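Local atomic coordinates of phytase (Debaryomyces castellii, PDB entry 2GFI), a protein that hydrolyses phytate (inositol hexakisphosphate) as a 3-phytase, releasing inorganic phosphate, and belongs to the histidine acid phosphatases. Residues A[40-45]-A[70-75]; A[294-299]-A[339-344]; A[331-336]-A[367-372]. All coordinates share one frame; numbering follows the deposited sequence.

Overall arrangement
Interactions 1 and 3 meet at the predicted catalytic centre, their centres about 9 Å apart, while interaction 2 lies farther out, about 12 Å from interaction 3 and 21 Å from interaction 1, centre to centre. Interaction 1 closes first along the chain; the segments of interactions 2 and 3 alternate, both using helix 333-343, its start in interaction 3 and its end in interaction 2. A probable hydrogen bond from Gly-372 N to His-70 O (2.9 Å) links interactions 1 and 3, bringing the loop after strand 59-69 beside the one leading from helix 365-368 to strand 374-382. Interactions 2 and 3 touch where Ile-368 packs on His-340, on the helix that begins at the predicted proton donor.

Interaction 1 of 3, residues A[40-45]-A[70-75]; sequences AAPYIQ and HGERYP
Glu-72 reaches Pro-42 and Tyr-43 because its CG stands beside its own backbone N, anti to the carbonyl carbon (chi1 -68°), and the chain then bends sharply at chi2 (86°), laying the carboxylate against the backbone of 40-45. The bend presses Glu-72 CG onto Pro-42 CA at 3.4 Å. One oxygen does the gripping: Tyr-43 N gives a nearly straight hydrogen bond to Glu-72 OE2 (2.7 Å), arriving from above the carboxylate plane, 55° out of it. The same OE2 lies 3.4 Å from Pro-42 CB and 3.6 Å from Tyr-43 CB, so the beta carbons of both residues crowd it and help to bury it. The Tyr-43 ring leads away from Glu-72; its OH bonds to Asp-394 and its ring makes a cation-pi contact with Arg-374. A second subunit also lies against Tyr-43, whose O accepts a bond from Gln-25 NE2 of that chain. Segment 70-75, HGERYP, belongs to the RHGxRxP signature of histidine acid phosphatases. There His-70, the predicted nucleophile, is fixed in rotation by its ND1, which donates in the ring plane to Gly-71 O at 2.7 Å. The signature loop joins strand 59-69 to helix 77-91; helix 166-180 lies against His-70, and helix 249-266 against Ala-40 and Pro-42.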
ATOM      1  N   ALA A  40     -19.340  -3.864  14.162  1.00 18.31           N
ATOM      2  CA  ALA A  40     -20.496  -3.530  13.332  1.00 18.23           C
ATOM      3  C   ALA A  40     -20.090  -3.256  11.902  1.00 18.52           C
ATOM      4  O   ALA A  40     -20.881  -3.443  10.969  1.00 20.00           O
ATOM      5  CB  ALA A  40     -21.226  -2.299  13.905  1.00 17.76           C
ATOM      6  N   ALA A  41     -18.869  -2.750  11.739  1.00 18.02           N
ATOM      7  CA  ALA A  41     -18.378  -2.286  10.460  1.00 17.14           C
ATOM      8  C   ALA A  41     -17.844  -3.518   9.668  1.00 16.65           C
ATOM      9  O   ALA A  41     -17.974  -4.647  10.156  1.00 16.06           O
ATOM     10  CB  ALA A  41     -17.312  -1.205  10.674  1.00 16.37           C
ATOM     11  N   PRO A  42     -17.289  -3.338   8.463  1.00 15.83           N
ATOM     12  CA  PRO A  42     -16.850  -4.487   7.676  1.00 15.72           C
ATOM     13  C   PRO A  42     -15.809  -5.402   8.359  1.00 16.13           C
ATOM     14  O   PRO A  42     -15.183  -5.023   9.372  1.00 14.87           O
ATOM     15  CB  PRO A  42     -16.309  -3.855   6.380  1.00 15.16           C
ATOM     16  CG  PRO A  42     -17.122  -2.563   6.265  1.00 16.58           C
ATOM     17  CD  PRO A  42     -17.132  -2.080   7.712  1.00 16.47           C
ATOM     18  N   TYR A  43     -15.646  -6.599   7.782  1.00 16.38           N
ATOM     19  CA  TYR A  43     -14.626  -7.526   8.226  1.00 16.42           C
ATOM     20  C   TYR A  43     -13.267  -6.848   8.299  1.00 16.48           C
ATOM     21  O   TYR A  43     -12.917  -6.024   7.435  1.00 16.29           O
ATOM     22  CB  TYR A  43     -14.508  -8.710   7.245  1.00 17.03           C
ATOM     23  CG  TYR A  43     -13.483  -9.701   7.708  1.00 15.47           C
ATOM     24  CD1 TYR A  43     -13.661 -10.405   8.890  1.00 13.39           C
ATOM     25  CD2 TYR A  43     -12.317  -9.909   6.981  1.00 14.93           C
ATOM     26  CE1 TYR A  43     -12.706 -11.306   9.326  1.00 13.50           C
ATOM     27  CE2 TYR A  43     -11.368 -10.812   7.403  1.00 14.26           C
ATOM     28  CZ  TYR A  43     -11.557 -11.495   8.570  1.00 15.63           C
ATOM     29  OH  TYR A  43     -10.562 -12.386   8.980  1.00 19.79           O
ATOM     30  N   ILE A  44     -12.505  -7.206   9.332  1.00 16.17           N
ATOM     31  CA  ILE A  44     -11.103  -6.870   9.380  1.00 15.88           C
ATOM     32  C   ILE A  44     -10.352  -8.008  10.049  1.00 15.45           C
ATOM     33  O   ILE A  44     -10.845  -8.627  10.992  1.00 15.23           O
ATOM     34  CB  ILE A  44     -10.885  -5.502  10.123  1.00 15.96           C
ATOM     35  CG1 ILE A  44      -9.501  -4.931   9.797  1.00 15.71           C
ATOM     36  CG2 ILE A  44     -11.173  -5.648  11.615  1.00 17.32           C
ATOM     37  CD1 ILE A  44      -9.308  -3.491  10.234  1.00 15.96           C
ATOM     38  N   GLN A  45      -9.147  -8.263   9.555  1.00 15.92           N
ATOM     39  CA  GLN A  45      -8.286  -9.316  10.082  1.00 15.76           C
ATOM     40  C   GLN A  45      -7.725  -8.923  11.428  1.00 16.22           C
ATOM     41  O   GLN A  45      -7.402  -7.751  11.682  1.00 16.15           O
ATOM     42  CB  GLN A  45      -7.130  -9.624   9.124  1.00 15.49           C
ATOM     43  CG  GLN A  45      -7.593 -10.098   7.768  1.00 15.00           C
ATOM     44  CD  GLN A  45      -6.462 -10.355   6.819  1.00 15.98           C
ATOM     45  OE1 GLN A  45      -5.358  -9.817   6.975  1.00 18.15           O
ATOM     46  NE2 GLN A  45      -6.721 -11.168   5.827  1.00 14.84           N
ATOM     47  N   HIS A  70     -22.170 -14.337  10.590  1.00 20.50           N
ATOM     48  CA  HIS A  70     -22.733 -13.880   9.324  1.00 19.88           C
ATOM     49  C   HIS A  70     -21.805 -12.783   8.787  1.00 20.68           C
ATOM     50  O   HIS A  70     -21.029 -12.187   9.575  1.00 21.04           O
ATOM     51  CB  HIS A  70     -24.133 -13.312   9.528  1.00 19.36           C
ATOM     52  CG  HIS A  70     -24.202 -12.235  10.574  1.00 17.82           C
ATOM     53  ND1 HIS A  70     -23.793 -10.934  10.344  1.00 15.30           N
ATOM     54  CD2 HIS A  70     -24.634 -12.275  11.856  1.00 16.07           C
ATOM     55  CE1 HIS A  70     -23.947 -10.227  11.448  1.00 15.83           C
ATOM     56  NE2 HIS A  70     -24.488 -11.010  12.374  1.00 17.65           N
ATOM     57  N   GLY A  71     -21.871 -12.489   7.482  1.00 20.41           N
ATOM     58  CA  GLY A  71     -21.106 -11.348   6.954  1.00 19.98           C
ATOM     59  C   GLY A  71     -21.742  -9.999   7.309  1.00 19.47           C
ATOM     60  O   GLY A  71     -22.762  -9.952   8.009  1.00 19.07           O
ATOM     61  N   GLU A  72     -21.145  -8.919   6.796  1.00 18.37           N
ATOM     62  CA  GLU A  72     -21.666  -7.580   6.935  1.00 18.25           C
ATOM     63  C   GLU A  72     -23.161  -7.549   6.626  1.00 18.51           C
ATOM     64  O   GLU A  72     -23.637  -8.232   5.729  1.00 19.07           O
ATOM     65  CB  GLU A  72     -20.919  -6.604   6.021  1.00 17.39           C
ATOM     66  CG  GLU A  72     -19.453  -6.354   6.396  1.00 16.51           C
ATOM     67  CD  GLU A  72     -18.453  -7.371   5.823  1.00 16.53           C
ATOM     68  OE1 GLU A  72     -18.801  -8.534   5.539  1.00 13.89           O
ATOM     69  OE2 GLU A  72     -17.277  -7.012   5.656  1.00 17.31           O
ATOM     70  N   ARG A  73     -23.883  -6.737   7.369  1.00 18.97           N
ATOM     71  CA  ARG A  73     -25.310  -6.660   7.249  1.00 19.81           C
ATOM     72  C   ARG A  73     -25.784  -5.227   7.364  1.00 20.95           C
ATOM     73  O   ARG A  73     -25.022  -4.306   7.726  1.00 21.91           O
ATOM     74  CB  ARG A  73     -25.971  -7.541   8.318  1.00 19.74           C
ATOM     75  CG  ARG A  73     -25.424  -7.341   9.743  1.00 20.22           C
ATOM     76  CD  ARG A  73     -26.472  -7.688  10.735  1.00 23.04           C
ATOM     77  NE  ARG A  73     -26.092  -7.586  12.126  1.00 26.41           N
ATOM     78  CZ  ARG A  73     -26.328  -6.507  12.859  1.00 25.37           C
ATOM     79  NH1 ARG A  73     -26.891  -5.448  12.322  1.00 26.94           N
ATOM     80  NH2 ARG A  73     -25.992  -6.479  14.122  1.00 26.89           N
ATOM     81  N   TYR A  74     -27.048  -5.045   6.989  1.00 21.51           N
ATOM     82  CA  TYR A  74     -27.828  -3.894   7.340  1.00 20.92           C
ATOM     83  C   TYR A  74     -28.012  -3.893   8.847  1.00 21.27           C
ATOM     84  O   TYR A  74     -27.790  -4.916   9.515  1.00 21.29           O
ATOM     85  CB  TYR A  74     -29.201  -3.978   6.674  1.00 20.57           C
ATOM     86  CG  TYR A  74     -29.206  -3.447   5.266  1.00 19.71           C
ATOM     87  CD1 TYR A  74     -29.556  -2.121   5.006  1.00 18.29           C
ATOM     88  CD2 TYR A  74     -28.850  -4.272   4.188  1.00 18.65           C
ATOM     89  CE1 TYR A  74     -29.566  -1.625   3.684  1.00 18.66           C
ATOM     90  CE2 TYR A  74     -28.838  -3.788   2.888  1.00 17.73           C
ATOM     91  CZ  TYR A  74     -29.193  -2.475   2.644  1.00 19.48           C
ATOM     92  OH  TYR A  74     -29.165  -2.012   1.352  1.00 21.45           O
ATOM     93  N   PRO A  75     -28.429  -2.751   9.389  1.00 21.21           N
ATOM     94  CA  PRO A  75     -28.701  -2.673  10.813  1.00 21.42           C
ATOM     95  C   PRO A  75     -29.792  -3.669  11.188  1.00 21.76           C
ATOM     96  O   PRO A  75     -30.613  -4.056  10.352  1.00 20.47           O
ATOM     97  CB  PRO A  75     -29.169  -1.234  11.011  1.00 20.82           C
ATOM     98  CG  PRO A  75     -28.661  -0.486   9.809  1.00 22.00           C
ATOM     99  CD  PRO A  75     -28.629  -1.471   8.697  1.00 20.68           C
TER

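Interaction 2 of 3, residues A[294-299]-A[339-344]; sequences SNSAGN and FHSAIG
Ser-341 turns its CB from helix 333-343 toward the turn that follows helix 277-295, and its CB and OG carry nearly all of the contact. CB rests on Ser-296 CA at 4.0 Å, while OG, anti to its own backbone N (chi1 -162°), reaches over the peptide that joins Ser-296 to Ala-297. There Ser-341 OG lies 3.4 Å from Ser-296 C and 3.3 Å from Ala-297 N, but the N-H points poorly for a hydrogen bond, so the hydroxyl leans on the peptide without being held by it. The Ser-296 side chain stands alongside instead of meeting it head-on: the two OG atoms, Ser-296 and Ser-341, stay 4.1 Å apart, and Ser-296 packs on Ile-347 and Tyr-363. Ala-297 flanks the hydroxyl with its methyl, CB being 4.1 Å from Ser-341 OG, and also touches Ile-347.

The segment 294-299 leaves its helix at Ser-296 and folds into a type I beta turn, closed by the bond from Asn-299 N to Ser-296 O (2.9 Å). Beyond the turn Asn-299 OD1 accepts from Met-301 N, capping the start of helix 302-318. Just before the turn, Asn-295 ND2 hydrogen-bonds Glu-337, and the Asn-295 side chain lies about 6 Å from that of Asp-333, the predicted proton donor.

Chemically, the strongest partner of the buried Ser-341 hydroxyl is Thr-302 OG1, which is also hydrogen-bonded to the carbonyl oxygens of Ser-296 and Asn-299, two acceptors that compete for its one proton. The turn and the helix are thus linked through a shared third residue, and what passes directly between them is close van der Waals contact of small side chains with a peptide.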
ATOM      1  N   SER A 294     -21.055  -8.971  29.038  1.00 25.83           N
ATOM      2  CA  SER A 294     -22.272  -9.630  28.609  1.00 25.46           C
ATOM      3  C   SER A 294     -22.002 -10.966  27.955  1.00 25.74           C
ATOM      4  O   SER A 294     -22.681 -11.940  28.242  1.00 26.01           O
ATOM      5  CB  SER A 294     -23.013  -8.723  27.631  1.00 24.86           C
ATOM      6  OG  SER A 294     -23.070  -7.446  28.215  1.00 24.56           O
ATOM      7  N   ASN A 295     -21.008 -11.004  27.068  1.00 25.79           N
ATOM      8  CA  ASN A 295     -20.790 -12.163  26.202  1.00 25.84           C
ATOM      9  C   ASN A 295     -19.506 -12.921  26.449  1.00 25.68           C
ATOM     10  O   ASN A 295     -19.232 -13.884  25.745  1.00 25.34           O
ATOM     11  CB  ASN A 295     -20.790 -11.755  24.733  1.00 25.58           C
ATOM     12  CG  ASN A 295     -21.957 -10.886  24.365  1.00 26.18           C
ATOM     13  OD1 ASN A 295     -23.045 -11.046  24.899  1.00 27.01           O
ATOM     14  ND2 ASN A 295     -21.735  -9.957  23.421  1.00 24.77           N
ATOM     15  N   SER A 296     -18.715 -12.470  27.408  1.00 26.09           N
ATOM     16  CA  SER A 296     -17.449 -13.102  27.673  1.00 27.34           C
ATOM     17  C   SER A 296     -17.263 -13.340  29.174  1.00 28.04           C
ATOM     18  O   SER A 296     -18.235 -13.409  29.927  1.00 28.49           O
ATOM     19  CB  SER A 296     -16.329 -12.247  27.084  1.00 27.81           C
ATOM     20  OG  SER A 296     -15.146 -12.997  26.922  1.00 28.19           O
ATOM     21  N   ALA A 297     -16.022 -13.452  29.612  1.00 28.58           N
ATOM     22  CA  ALA A 297     -15.711 -13.906  30.958  1.00 29.27           C
ATOM     23  C   ALA A 297     -16.177 -12.957  32.068  1.00 29.51           C
ATOM     24  O   ALA A 297     -16.140 -13.313  33.250  1.00 29.99           O
ATOM     25  CB  ALA A 297     -14.200 -14.202  31.080  1.00 28.68           C
ATOM     26  N   GLY A 298     -16.597 -11.756  31.694  1.00 29.75           N
ATOM     27  CA  GLY A 298     -17.212 -10.822  32.645  1.00 30.08           C
ATOM     28  C   GLY A 298     -18.512 -11.400  33.173  1.00 30.53           C
ATOM     29  O   GLY A 298     -18.910 -11.126  34.285  1.00 30.95           O
ATOM     30  N   ASN A 299     -19.178 -12.204  32.362  1.00 31.05           N
ATOM     31  CA  ASN A 299     -20.432 -12.819  32.741  1.00 31.90           C
ATOM     32  C   ASN A 299     -20.179 -14.279  33.140  1.00 33.20           C
ATOM     33  O   ASN A 299     -19.661 -15.072  32.322  1.00 32.85           O
ATOM     34  CB  ASN A 299     -21.446 -12.725  31.594  1.00 31.10           C
ATOM     35  CG  ASN A 299     -22.851 -13.147  32.015  1.00 31.54           C
ATOM     36  OD1 ASN A 299     -23.083 -14.305  32.355  1.00 32.18           O
ATOM     37  ND2 ASN A 299     -23.801 -12.207  31.979  1.00 31.06           N
ATOM     38  N   PHE A 339     -18.485 -18.698  22.877  1.00 23.65           N
ATOM     39  CA  PHE A 339     -17.558 -19.774  22.520  1.00 24.53           C
ATOM     40  C   PHE A 339     -16.138 -19.429  22.978  1.00 24.26           C
ATOM     41  O   PHE A 339     -15.523 -20.212  23.693  1.00 24.68           O
ATOM     42  CB  PHE A 339     -17.638 -20.043  21.004  1.00 24.98           C
ATOM     43  CG  PHE A 339     -16.811 -21.200  20.518  1.00 26.45           C
ATOM     44  CD1 PHE A 339     -16.320 -22.176  21.383  1.00 27.30           C
ATOM     45  CD2 PHE A 339     -16.567 -21.343  19.152  1.00 28.19           C
ATOM     46  CE1 PHE A 339     -15.576 -23.264  20.881  1.00 27.40           C
ATOM     47  CE2 PHE A 339     -15.789 -22.428  18.654  1.00 28.76           C
ATOM     48  CZ  PHE A 339     -15.321 -23.384  19.521  1.00 26.45           C
ATOM     49  N   HIS A 340     -15.650 -18.239  22.619  1.00 23.87           N
ATOM     50  CA  HIS A 340     -14.309 -17.751  23.015  1.00 23.45           C
ATOM     51  C   HIS A 340     -14.120 -17.543  24.491  1.00 23.70           C
ATOM     52  O   HIS A 340     -13.005 -17.651  25.004  1.00 23.43           O
ATOM     53  CB  HIS A 340     -13.928 -16.459  22.260  1.00 23.13           C
ATOM     54  CG  HIS A 340     -13.359 -16.726  20.903  1.00 22.29           C
ATOM     55  ND1 HIS A 340     -11.997 -16.848  20.674  1.00 20.94           N
ATOM     56  CD2 HIS A 340     -13.966 -16.964  19.721  1.00 21.44           C
ATOM     57  CE1 HIS A 340     -11.795 -17.127  19.400  1.00 20.50           C
ATOM     58  NE2 HIS A 340     -12.972 -17.207  18.800  1.00 22.04           N
ATOM     59  N   SER A 341     -15.209 -17.259  25.192  1.00 24.66           N
ATOM     60  CA  SER A 341     -15.161 -17.256  26.658  1.00 25.33           C
ATOM     61  C   SER A 341     -14.654 -18.617  27.167  1.00 25.92           C
ATOM     62  O   SER A 341     -13.868 -18.686  28.111  1.00 25.93           O
ATOM     63  CB  SER A 341     -16.540 -16.968  27.225  1.00 25.35           C
ATOM     64  OG  SER A 341     -16.426 -16.574  28.565  1.00 25.05           O
ATOM     65  N   ALA A 342     -15.089 -19.696  26.522  1.00 25.33           N
ATOM     66  CA  ALA A 342     -14.585 -20.988  26.897  1.00 25.27           C
ATOM     67  C   ALA A 342     -13.257 -21.329  26.221  1.00 25.42           C
ATOM     68  O   ALA A 342     -12.412 -21.929  26.874  1.00 26.68           O
ATOM     69  CB  ALA A 342     -15.623 -22.071  26.680  1.00 24.79           C
ATOM     70  N   ILE A 343     -13.062 -20.984  24.945  1.00 24.95           N
ATOM     71  CA  ILE A 343     -11.751 -21.202  24.280  1.00 24.34           C
ATOM     72  C   ILE A 343     -10.630 -20.577  25.076  1.00 24.91           C
ATOM     73  O   ILE A 343      -9.584 -21.196  25.291  1.00 25.56           O
ATOM     74  CB  ILE A 343     -11.701 -20.660  22.825  1.00 24.36           C
ATOM     75  CG1 ILE A 343     -12.723 -21.379  21.926  1.00 23.96           C
ATOM     76  CG2 ILE A 343     -10.286 -20.841  22.246  1.00 22.96           C
ATOM     77  CD1 ILE A 343     -13.105 -20.619  20.646  1.00 22.76           C
ATOM     78  N   GLY A 344     -10.831 -19.347  25.524  1.00 24.70           N
ATOM     79  CA  GLY A 344      -9.880 -18.750  26.436  1.00 24.76           C
ATOM     80  C   GLY A 344      -8.560 -18.291  25.861  1.00 24.99           C
ATOM     81  O   GLY A 344      -7.615 -18.087  26.589  1.00 26.64           O
TER

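Interaction 3 of 3, residues A[331-336]-A[367-372]; sequences THDTDI and GITPQG
Thr-369 lies against the first turn of helix 333-343, one branch on Asp-333 and the other on Ile-336. Its OG1 meets Asp-333 CB at 3.3 Å, and the two CB atoms of Asp-333 and Thr-369 come to 3.4 Å, a tight fit. Thr-369 CG2, anti to the carbonyl carbon of its own residue, reaches along the helix to lie 3.4 Å from Asp-333 O and 3.8 Å from Ile-336 CG2. The side chains of Thr-369 and Ile-336 slide past each other in opposite directions, and Ile-336 CG2 touches Ile-368 CG2 more loosely, at 4.4 Å. Replacing Thr-369 by an alanine would probably open a gap beside Asp-333 CB and take from Ile-336 CG2 its nearest methyl neighbour across the contact.

His-332 and Asp-333 form the His-Asp pair that, with the RHGxRxP loop, marks the histidine acid phosphatase family; it follows strand 326-331 of the central sheet, and Asp-333 is the predicted proton donor. The backbone turns Asp-333 CB toward Thr-369; with CG between the backbone N and the carbonyl carbon (chi1 51°), the carboxylate is directed to other partners: OD2 makes a salt bridge with Arg-69, and OD1 takes a weak bond from Thr-334 N (2.7 Å).

Farther out, His-332 stands at the N-cap position, and its O accepts from Ile-336 N in the first helical turn. Asp-335 OD2 makes a weak bond back to His-332 N, while its OD1 is engaged by Arg-208 in a salt bridge. Arg-69 also packs against Ile-336 and Gln-371, and Glu-337, one turn on from Asp-333, touches Thr-369.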
ATOM      1  N   THR A 331     -22.958 -18.726  12.757  1.00 24.56           N
ATOM      2  CA  THR A 331     -23.772 -18.300  13.865  1.00 25.36           C
ATOM      3  C   THR A 331     -23.526 -16.798  14.106  1.00 25.69           C
ATOM      4  O   THR A 331     -23.076 -16.125  13.198  1.00 26.72           O
ATOM      5  CB  THR A 331     -23.501 -19.200  15.089  1.00 26.07           C
ATOM      6  OG1 THR A 331     -24.409 -18.856  16.152  1.00 29.08           O
ATOM      7  CG2 THR A 331     -22.102 -18.968  15.664  1.00 24.94           C
ATOM      8  N   HIS A 332     -23.853 -16.261  15.280  1.00 25.69           N
ATOM      9  CA  HIS A 332     -23.762 -14.828  15.514  1.00 26.13           C
ATOM     10  C   HIS A 332     -22.471 -14.477  16.246  1.00 26.26           C
ATOM     11  O   HIS A 332     -21.779 -15.346  16.751  1.00 26.52           O
ATOM     12  CB  HIS A 332     -24.945 -14.354  16.374  1.00 26.82           C
ATOM     13  CG  HIS A 332     -26.275 -14.484  15.703  1.00 28.04           C
ATOM     14  ND1 HIS A 332     -27.019 -15.646  15.755  1.00 29.75           N
ATOM     15  CD2 HIS A 332     -27.007 -13.594  14.991  1.00 27.77           C
ATOM     16  CE1 HIS A 332     -28.154 -15.466  15.098  1.00 29.25           C
ATOM     17  NE2 HIS A 332     -28.166 -14.236  14.615  1.00 30.38           N
ATOM     18  N   ASP A 333     -22.157 -13.194  16.323  1.00 26.62           N
ATOM     19  CA  ASP A 333     -20.998 -12.760  17.074  1.00 27.54           C
ATOM     20  C   ASP A 333     -21.088 -13.219  18.521  1.00 27.00           C
ATOM     21  O   ASP A 333     -20.092 -13.696  19.110  1.00 27.46           O
ATOM     22  CB  ASP A 333     -20.816 -11.236  16.987  1.00 28.33           C
ATOM     23  CG  ASP A 333     -22.076 -10.453  17.327  1.00 31.22           C
ATOM     24  OD1 ASP A 333     -23.167 -11.033  17.568  1.00 35.51           O
ATOM     25  OD2 ASP A 333     -22.073  -9.209  17.366  1.00 35.91           O
ATOM     26  N   THR A 334     -22.292 -13.113  19.076  1.00 26.54           N
ATOM     27  CA  THR A 334     -22.539 -13.416  20.469  1.00 26.28           C
ATOM     28  C   THR A 334     -22.181 -14.847  20.782  1.00 25.66           C
ATOM     29  O   THR A 334     -21.613 -15.127  21.815  1.00 25.87           O
ATOM     30  CB  THR A 334     -23.994 -13.101  20.845  1.00 26.55           C
ATOM     31  OG1 THR A 334     -24.207 -11.687  20.741  1.00 27.94           O
ATOM     32  CG2 THR A 334     -24.207 -13.346  22.340  1.00 26.77           C
ATOM     33  N   ASP A 335     -22.448 -15.745  19.849  1.00 25.65           N
ATOM     34  CA  ASP A 335     -22.236 -17.153  20.093  1.00 25.99           C
ATOM     35  C   ASP A 335     -20.782 -17.476  20.001  1.00 26.00           C
ATOM     36  O   ASP A 335     -20.259 -18.285  20.787  1.00 25.67           O
ATOM     37  CB  ASP A 335     -23.040 -17.933  19.104  1.00 26.26           C
ATOM     38  CG  ASP A 335     -24.487 -17.604  19.221  1.00 28.88           C
ATOM     39  OD1 ASP A 335     -25.030 -17.966  20.294  1.00 31.23           O
ATOM     40  OD2 ASP A 335     -25.135 -16.944  18.353  1.00 30.62           O
ATOM     41  N   ILE A 336     -20.129 -16.795  19.062  1.00 25.56           N
ATOM     42  CA  ILE A 336     -18.705 -16.935  18.884  1.00 24.63           C
ATOM     43  C   ILE A 336     -17.975 -16.296  20.041  1.00 24.18           C
ATOM     44  O   ILE A 336     -16.927 -16.792  20.425  1.00 23.07           O
ATOM     45  CB  ILE A 336     -18.267 -16.342  17.547  1.00 24.26           C
ATOM     46  CG1 ILE A 336     -18.931 -17.126  16.409  1.00 24.42           C
ATOM     47  CG2 ILE A 336     -16.743 -16.380  17.427  1.00 24.35           C
ATOM     48  CD1 ILE A 336     -18.697 -16.545  15.024  1.00 23.86           C
ATOM     49  N   GLY A 367     -11.503  -7.918  17.492  1.00 20.83           N
ATOM     50  CA  GLY A 367     -10.432  -8.870  17.203  1.00 20.89           C
ATOM     51  C   GLY A 367     -11.030 -10.276  17.108  1.00 21.36           C
ATOM     52  O   GLY A 367     -10.441 -11.180  16.490  1.00 21.61           O
ATOM     53  N   ILE A 368     -12.212 -10.454  17.702  1.00 20.81           N
ATOM     54  CA  ILE A 368     -12.846 -11.768  17.773  1.00 20.56           C
ATOM     55  C   ILE A 368     -13.986 -11.843  16.783  1.00 20.94           C
ATOM     56  O   ILE A 368     -14.012 -12.765  15.955  1.00 21.55           O
ATOM     57  CB  ILE A 368     -13.357 -12.132  19.200  1.00 20.81           C
ATOM     58  CG1 ILE A 368     -12.268 -11.998  20.287  1.00 21.38           C
ATOM     59  CG2 ILE A 368     -13.914 -13.572  19.212  1.00 21.16           C
ATOM     60  CD1 ILE A 368     -12.795 -12.432  21.758  1.00 20.72           C
ATOM     61  N   THR A 369     -14.920 -10.882  16.851  1.00 20.44           N
ATOM     62  CA  THR A 369     -16.095 -10.925  15.997  1.00 20.80           C
ATOM     63  C   THR A 369     -16.358  -9.653  15.199  1.00 20.88           C
ATOM     64  O   THR A 369     -17.323  -8.931  15.487  1.00 21.37           O
ATOM     65  CB  THR A 369     -17.384 -11.329  16.773  1.00 21.24           C
ATOM     66  OG1 THR A 369     -17.703 -10.319  17.740  1.00 23.37           O
ATOM     67  CG2 THR A 369     -17.191 -12.619  17.604  1.00 19.44           C
ATOM     68  N   PRO A 370     -15.542  -9.382  14.175  1.00 20.37           N
ATOM     69  CA  PRO A 370     -15.886  -8.351  13.225  1.00 20.06           C
ATOM     70  C   PRO A 370     -17.017  -8.947  12.419  1.00 19.69           C
ATOM     71  O   PRO A 370     -17.289 -10.146  12.566  1.00 19.89           O
ATOM     72  CB  PRO A 370     -14.629  -8.254  12.359  1.00 19.36           C
ATOM     73  CG  PRO A 370     -14.081  -9.665  12.397  1.00 19.44           C
ATOM     74  CD  PRO A 370     -14.256 -10.024  13.824  1.00 20.56           C
ATOM     75  N   GLN A 371     -17.670  -8.148  11.578  1.00 19.35           N
ATOM     76  CA  GLN A 371     -18.645  -8.727  10.642  1.00 18.95           C
ATOM     77  C   GLN A 371     -17.865  -9.719   9.811  1.00 18.95           C
ATOM     78  O   GLN A 371     -16.721  -9.431   9.433  1.00 19.91           O
ATOM     79  CB  GLN A 371     -19.246  -7.660   9.764  1.00 17.54           C
ATOM     80  CG  GLN A 371     -20.061  -6.639  10.508  1.00 17.21           C
ATOM     81  CD  GLN A 371     -21.466  -7.151  10.874  1.00 20.46           C
ATOM     82  OE1 GLN A 371     -21.761  -8.334  10.716  1.00 18.00           O
ATOM     83  NE2 GLN A 371     -22.323  -6.249  11.353  1.00 16.71           N
ATOM     84  N   GLY A 372     -18.437 -10.900   9.570  1.00 18.16           N
ATOM     85  CA  GLY A 372     -17.760 -11.896   8.773  1.00 16.82           C
ATOM     86  C   GLY A 372     -16.671 -12.577   9.583  1.00 17.56           C
ATOM     87  O   GLY A 372     -15.755 -13.174   9.008  1.00 18.13           O
TER